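Side-chain contacts in putative iron binding protein (Bordetella pertussis Tohama I, PDB 1Y9U), which binds ferric iron and probably serves as the periplasmic receptor of a bacterial iron-uptake system: residues 100-105 with 268-273; 275-278 with 284-287. One frame throughout, in Å; residues are numbered along the deposited sequence.

Contact 1 (100-105 with 268-273); sequences YALSLR and TLYAQA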
loop_
_atom_site.group_PDB
_atom_site.type_symbol
_atom_site.label_atom_id
_atom_site.label_comp_id
_atom_site.label_asym_id
_atom_site.label_seq_id
_atom_site.Cartn_x
_atom_site.Cartn_y
_atom_site.Cartn_z
ATOM N N TYR A 100 12.769 3.838 0.176
ATOM C CA TYR A 100 11.932 4.907 0.678
ATOM C C TYR A 100 10.477 4.730 0.243
ATOM O O TYR A 100 10.229 4.488 -0.930
ATOM C CB TYR A 100 12.418 6.228 0.096
ATOM C CG TYR A 100 13.730 6.702 0.627
ATOM C CD1 TYR A 100 14.914 6.366 -0.006
ATOM C CD2 TYR A 100 13.779 7.514 1.749
ATOM C CE1 TYR A 100 16.142 6.829 0.510
ATOM C CE2 TYR A 100 14.977 7.975 2.254
ATOM C CZ TYR A 100 16.129 7.640 1.641
ATOM O OH TYR A 100 17.300 8.149 2.153
ATOM N N ALA A 101 9.530 4.864 1.172
ATOM C CA ALA A 101 8.111 4.937 0.807
ATOM C C ALA A 101 7.818 6.216 0.044
ATOM O O ALA A 101 8.373 7.266 0.335
ATOM C CB ALA A 101 7.218 4.864 2.040
ATOM N N LEU A 102 6.931 6.095 -0.937
ATOM C CA LEU A 102 6.404 7.209 -1.721
ATOM C C LEU A 102 4.912 7.439 -1.539
ATOM O O LEU A 102 4.450 8.568 -1.734
ATOM C CB LEU A 102 6.709 7.000 -3.203
ATOM C CG LEU A 102 8.190 6.931 -3.586
ATOM C CD1 LEU A 102 8.308 6.668 -5.081
ATOM C CD2 LEU A 102 8.944 8.208 -3.234
ATOM N N SER A 103 4.156 6.403 -1.150
ATOM C CA SER A 103 2.751 6.583 -0.829
ATOM C C SER A 103 2.327 5.484 0.117
ATOM O O SER A 103 3.006 4.470 0.237
ATOM C CB SER A 103 1.889 6.539 -2.080
ATOM O OG SER A 103 1.898 5.237 -2.635
ATOM N N LEU A 104 1.204 5.708 0.794
ATOM C CA LEU A 104 0.670 4.796 1.802
ATOM C C LEU A 104 -0.614 4.166 1.303
ATOM O O LEU A 104 -1.470 4.854 0.733
ATOM C CB LEU A 104 0.390 5.507 3.124
ATOM C CG LEU A 104 1.510 6.411 3.634
ATOM C CD1 LEU A 104 1.100 7.046 4.954
ATOM C CD2 LEU A 104 2.822 5.662 3.770
ATOM N N ARG A 105 -0.758 2.873 1.579
ATOM C CA ARG A 105 -1.897 2.043 1.176
ATOM C C ARG A 105 -2.490 1.425 2.432
ATOM O O ARG A 105 -2.117 0.331 2.835
ATOM C CB ARG A 105 -1.378 0.993 0.215
ATOM C CG ARG A 105 -0.934 1.621 -1.114
ATOM C CD ARG A 105 -0.016 0.765 -1.926
ATOM N NE ARG A 105 -0.568 -0.539 -2.261
ATOM C CZ ARG A 105 -1.242 -0.831 -3.367
ATOM N NH1 ARG A 105 -1.501 0.060 -4.306
ATOM N NH2 ARG A 105 -1.664 -2.064 -3.538
ATOM N N THR A 268 1.658 15.379 -4.663
ATOM C CA THR A 268 0.263 15.719 -4.894
ATOM C C THR A 268 -0.282 14.894 -6.063
ATOM O O THR A 268 -1.321 14.227 -5.921
ATOM C CB THR A 268 0.119 17.240 -5.155
ATOM O OG1 THR A 268 0.700 17.985 -4.069
ATOM C CG2 THR A 268 -1.339 17.643 -5.218
ATOM N N LEU A 269 0.444 14.891 -7.165
ATOM C CA LEU A 269 0.044 14.134 -8.364
ATOM C C LEU A 269 0.177 12.618 -8.156
ATOM O O LEU A 269 -0.681 11.855 -8.601
ATOM C CB LEU A 269 0.883 14.559 -9.579
ATOM C CG LEU A 269 0.757 16.016 -10.027
ATOM C CD1 LEU A 269 1.820 16.351 -11.088
ATOM C CD2 LEU A 269 -0.648 16.301 -10.536
ATOM N N TYR A 270 1.248 12.201 -7.500
ATOM C CA TYR A 270 1.614 10.796 -7.300
ATOM C C TYR A 270 0.518 10.055 -6.540
ATOM O O TYR A 270 0.099 8.960 -6.935
ATOM C CB TYR A 270 2.973 10.677 -6.568
ATOM C CG TYR A 270 3.491 9.259 -6.447
ATOM C CD1 TYR A 270 4.417 8.757 -7.352
ATOM C CD2 TYR A 270 3.082 8.429 -5.414
ATOM C CE1 TYR A 270 4.880 7.464 -7.261
ATOM C CE2 TYR A 270 3.529 7.126 -5.330
ATOM C CZ TYR A 270 4.424 6.644 -6.248
ATOM O OH TYR A 270 4.902 5.349 -6.174
ATOM N N ALA A 271 0.062 10.658 -5.454
ATOM C CA ALA A 271 -0.934 10.022 -4.593
ATOM C C ALA A 271 -2.290 10.092 -5.234
ATOM O O ALA A 271 -3.022 9.100 -5.212
ATOM C CB ALA A 271 -0.955 10.664 -3.211
ATOM N N GLN A 272 -2.638 11.224 -5.839
ATOM C CA GLN A 272 -3.936 11.378 -6.504
ATOM C C GLN A 272 -4.132 10.313 -7.592
ATOM O O GLN A 272 -5.250 9.808 -7.769
ATOM C CB GLN A 272 -4.099 12.796 -7.076
ATOM C CG GLN A 272 -5.424 13.093 -7.845
ATOM C CD GLN A 272 -6.574 13.599 -6.950
ATOM O OE1 GLN A 272 -7.759 13.351 -7.243
ATOM N NE2 GLN A 272 -6.236 14.330 -5.890
ATOM N N ALA A 273 -3.057 9.912 -8.275
ATOM C CA ALA A 273 -3.182 9.030 -9.424
ATOM C C ALA A 273 -3.878 7.711 -9.101
ATOM O O ALA A 273 -4.667 7.267 -9.923
ATOM C CB ALA A 273 -1.838 8.762 -10.053
#
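The ring of Tyr270 meets Ser103 at its edge and Leu102 at a slant. Ser103 CB lies in the plane of the ring, 3.7 Å from Tyr270 CE2. Ser103 OG is also close to that plane, and at 3.7 Å from the same CE2 it packs against the edge without a hydrogen bond across the contact. Leu102 CB stands 3.8 Å from Tyr270 CZ, and Leu102 CD1 approaches Tyr270 OH to 3.8 Å, so the leucine lies against the phenol end of the ring, the two side chains running at about a right angle. The reach of the tyrosine comes from its first torsion: with CG opposite the backbone N (chi1 -174°), the ring projects from the helix to the strand.

The polar ends are satisfied by an outside partner. Ser240 OG hydrogen-bonds to both Tyr270 OH and Ser103 OG, tying the two touching residues together through a third. Adjacent side chains of the strand can both face the helix because Leu102 and Ser103 lie opposite Ser240 in a classic beta bulge; the psi of Leu102 (-25°), far from a strand value, marks the irregularity. With 153 Å² buried in total, the contact packs helix 264-273 on the bulged start of strand 100-112. Strand 237-245 pairs with that strand, while Met60 of strand 58-62 and Leu22 of helix 20-30 also touch Tyr270.

Contact 2 (275-278 with 284-287); sequences YEYP and KLDA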
loop_
_atom_site.group_PDB
_atom_site.type_symbol
_atom_site.label_atom_id
_atom_site.label_comp_id
_atom_site.label_asym_id
_atom_site.label_seq_id
_atom_site.Cartn_x
_atom_site.Cartn_y
_atom_site.Cartn_z
ATOM N N TYR A 275 -5.348 7.304 -5.920
ATOM C CA TYR A 275 -6.110 7.681 -4.726
ATOM C C TYR A 275 -5.481 7.169 -3.434
ATOM O O TYR A 275 -6.173 6.833 -2.498
ATOM C CB TYR A 275 -7.568 7.235 -4.838
ATOM C CG TYR A 275 -8.279 7.933 -5.965
ATOM C CD1 TYR A 275 -8.694 7.251 -7.103
ATOM C CD2 TYR A 275 -8.547 9.291 -5.891
ATOM C CE1 TYR A 275 -9.347 7.910 -8.129
ATOM C CE2 TYR A 275 -9.173 9.941 -6.911
ATOM C CZ TYR A 275 -9.582 9.262 -8.012
ATOM O OH TYR A 275 -10.229 9.962 -9.006
ATOM N N GLU A 276 -4.158 7.099 -3.426
ATOM C CA GLU A 276 -3.391 6.703 -2.273
ATOM C C GLU A 276 -3.113 7.925 -1.400
ATOM O O GLU A 276 -3.555 9.048 -1.700
ATOM C CB GLU A 276 -2.100 6.013 -2.723
ATOM C CG GLU A 276 -2.369 4.653 -3.343
ATOM C CD GLU A 276 -1.194 4.065 -4.064
ATOM O OE1 GLU A 276 -0.173 4.765 -4.279
ATOM O OE2 GLU A 276 -1.323 2.912 -4.508
ATOM N N TYR A 277 -2.466 7.678 -0.263
ATOM C CA TYR A 277 -2.168 8.742 0.689
ATOM C C TYR A 277 -0.704 9.119 0.516
ATOM O O TYR A 277 0.156 8.256 0.536
ATOM C CB TYR A 277 -2.480 8.260 2.117
ATOM C CG TYR A 277 -2.770 9.385 3.107
ATOM C CD1 TYR A 277 -4.080 9.751 3.426
ATOM C CD2 TYR A 277 -1.734 10.087 3.712
ATOM C CE1 TYR A 277 -4.343 10.756 4.326
ATOM C CE2 TYR A 277 -1.999 11.126 4.598
ATOM C CZ TYR A 277 -3.301 11.440 4.905
ATOM O OH TYR A 277 -3.567 12.474 5.794
ATOM N N PRO A 278 -0.394 10.407 0.369
ATOM C CA PRO A 278 1.003 10.799 0.177
ATOM C C PRO A 278 1.842 10.549 1.417
ATOM O O PRO A 278 1.356 10.650 2.528
ATOM C CB PRO A 278 0.925 12.290 -0.131
ATOM C CG PRO A 278 -0.445 12.713 0.136
ATOM C CD PRO A 278 -1.312 11.550 0.380
ATOM N N LYS A 284 -1.950 18.261 -0.404
ATOM C CA LYS A 284 -3.387 18.298 -0.677
ATOM C C LYS A 284 -3.861 16.911 -1.089
ATOM O O LYS A 284 -3.307 16.294 -2.005
ATOM C CB LYS A 284 -3.709 19.300 -1.784
ATOM C CG LYS A 284 -5.185 19.380 -2.156
ATOM C CD LYS A 284 -5.997 20.192 -1.188
ATOM C CE LYS A 284 -7.382 20.538 -1.773
ATOM N NZ LYS A 284 -8.024 21.721 -1.112
ATOM N N LEU A 285 -4.903 16.451 -0.405
ATOM C CA LEU A 285 -5.483 15.150 -0.676
ATOM C C LEU A 285 -6.639 15.257 -1.656
ATOM O O LEU A 285 -7.344 16.271 -1.706
ATOM C CB LEU A 285 -6.048 14.559 0.618
ATOM C CG LEU A 285 -5.079 14.420 1.802
ATOM C CD1 LEU A 285 -5.830 13.962 3.048
ATOM C CD2 LEU A 285 -3.941 13.468 1.507
ATOM N N ASP A 286 -6.853 14.180 -2.402
ATOM C CA ASP A 286 -8.128 14.013 -3.111
ATOM C C ASP A 286 -9.282 14.215 -2.127
ATOM O O ASP A 286 -9.223 13.761 -0.989
ATOM C CB ASP A 286 -8.227 12.628 -3.718
ATOM C CG ASP A 286 -9.567 12.387 -4.310
ATOM O OD1 ASP A 286 -9.846 12.971 -5.377
ATOM O OD2 ASP A 286 -10.411 11.680 -3.727
ATOM N N ALA A 287 -10.369 14.832 -2.589
ATOM C CA ALA A 287 -11.470 15.179 -1.712
ATOM C C ALA A 287 -12.113 13.959 -1.028
ATOM O O ALA A 287 -12.480 14.033 0.116
ATOM C CB ALA A 287 -12.537 15.960 -2.473
HETATM O O HOH W 1 -10.656 12.630 -8.190
HETATM O O HOH W 2 -4.752 11.856 -2.527
#
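Apolar packing centres on Leu285, whose two methyl groups meet Tyr277 and Pro278. Leu285 CD2 lies 4.0 Å from the centroid of the Tyr277 ring and 16° off the ring normal, a CH-pi contact over one face, while Leu285 CD1 reaches Tyr277 CE1 at 3.8 Å. The same CD2 also presses on the proline ring, 3.4 Å from Pro278 CD, tighter than usual for two carbons.

The second kind is polar against aromatic. Asp286 brings its carboxylate to the edge of the Tyr275 ring, with OD1 near the ring plane and 3.5 Å from Tyr275 CE2; the two planes are 68° apart. Asp286 CG is turned opposite its backbone N (chi1 174°), which extends the carboxylate toward the ring. Asn206 ND2 hydrogen-bonds to Asp286 OD2.

Water supplies the hydrogen bonding between the segments. One molecule, its oxygen 2.8 Å from Tyr275 OH, donates to Asp286 OD1. Another donates to Glu276 O and accepts from Asp286 N, its oxygen 3.1 Å from that N, bridging the two backbones.

Two helix-capping motifs meet here. Tyr275, with positive phi, is the C-prime residue of a Schellman motif ending helix 264-273, defined by bonds from Glu276 N to Ala271 O and Tyr275 N to Gln272 O. Asp286 is the N-cap of helix 287-291, with weak bonds from OD2 to the backbone N of Val288 and Val289.

Contacts 1 and 2 have centres 8 Å apart and follow each other along the chain, with helix 264-273 of the first leading into strand 277-278 of the second. Strands 100-112 and 277-278 are antiparallel neighbours in one sheet, and Leu104 N lies 2.8 Å from Tyr277 O, a probable hydrogen bond. Side chains add to this: Ser103 OG lies 2.7 Å from Glu276 OE1, again a probable hydrogen bond, and Glu276 OE2 forms a salt bridge with Arg105 NH1. Contact 2 adjoins the iron site, which holds no metal in this model, through Tyr275, whose side chain is about 4 Å from that of the iron ligand Tyr199; contact 1 lies further back, with the Ser103 side chain about 8 Å from it.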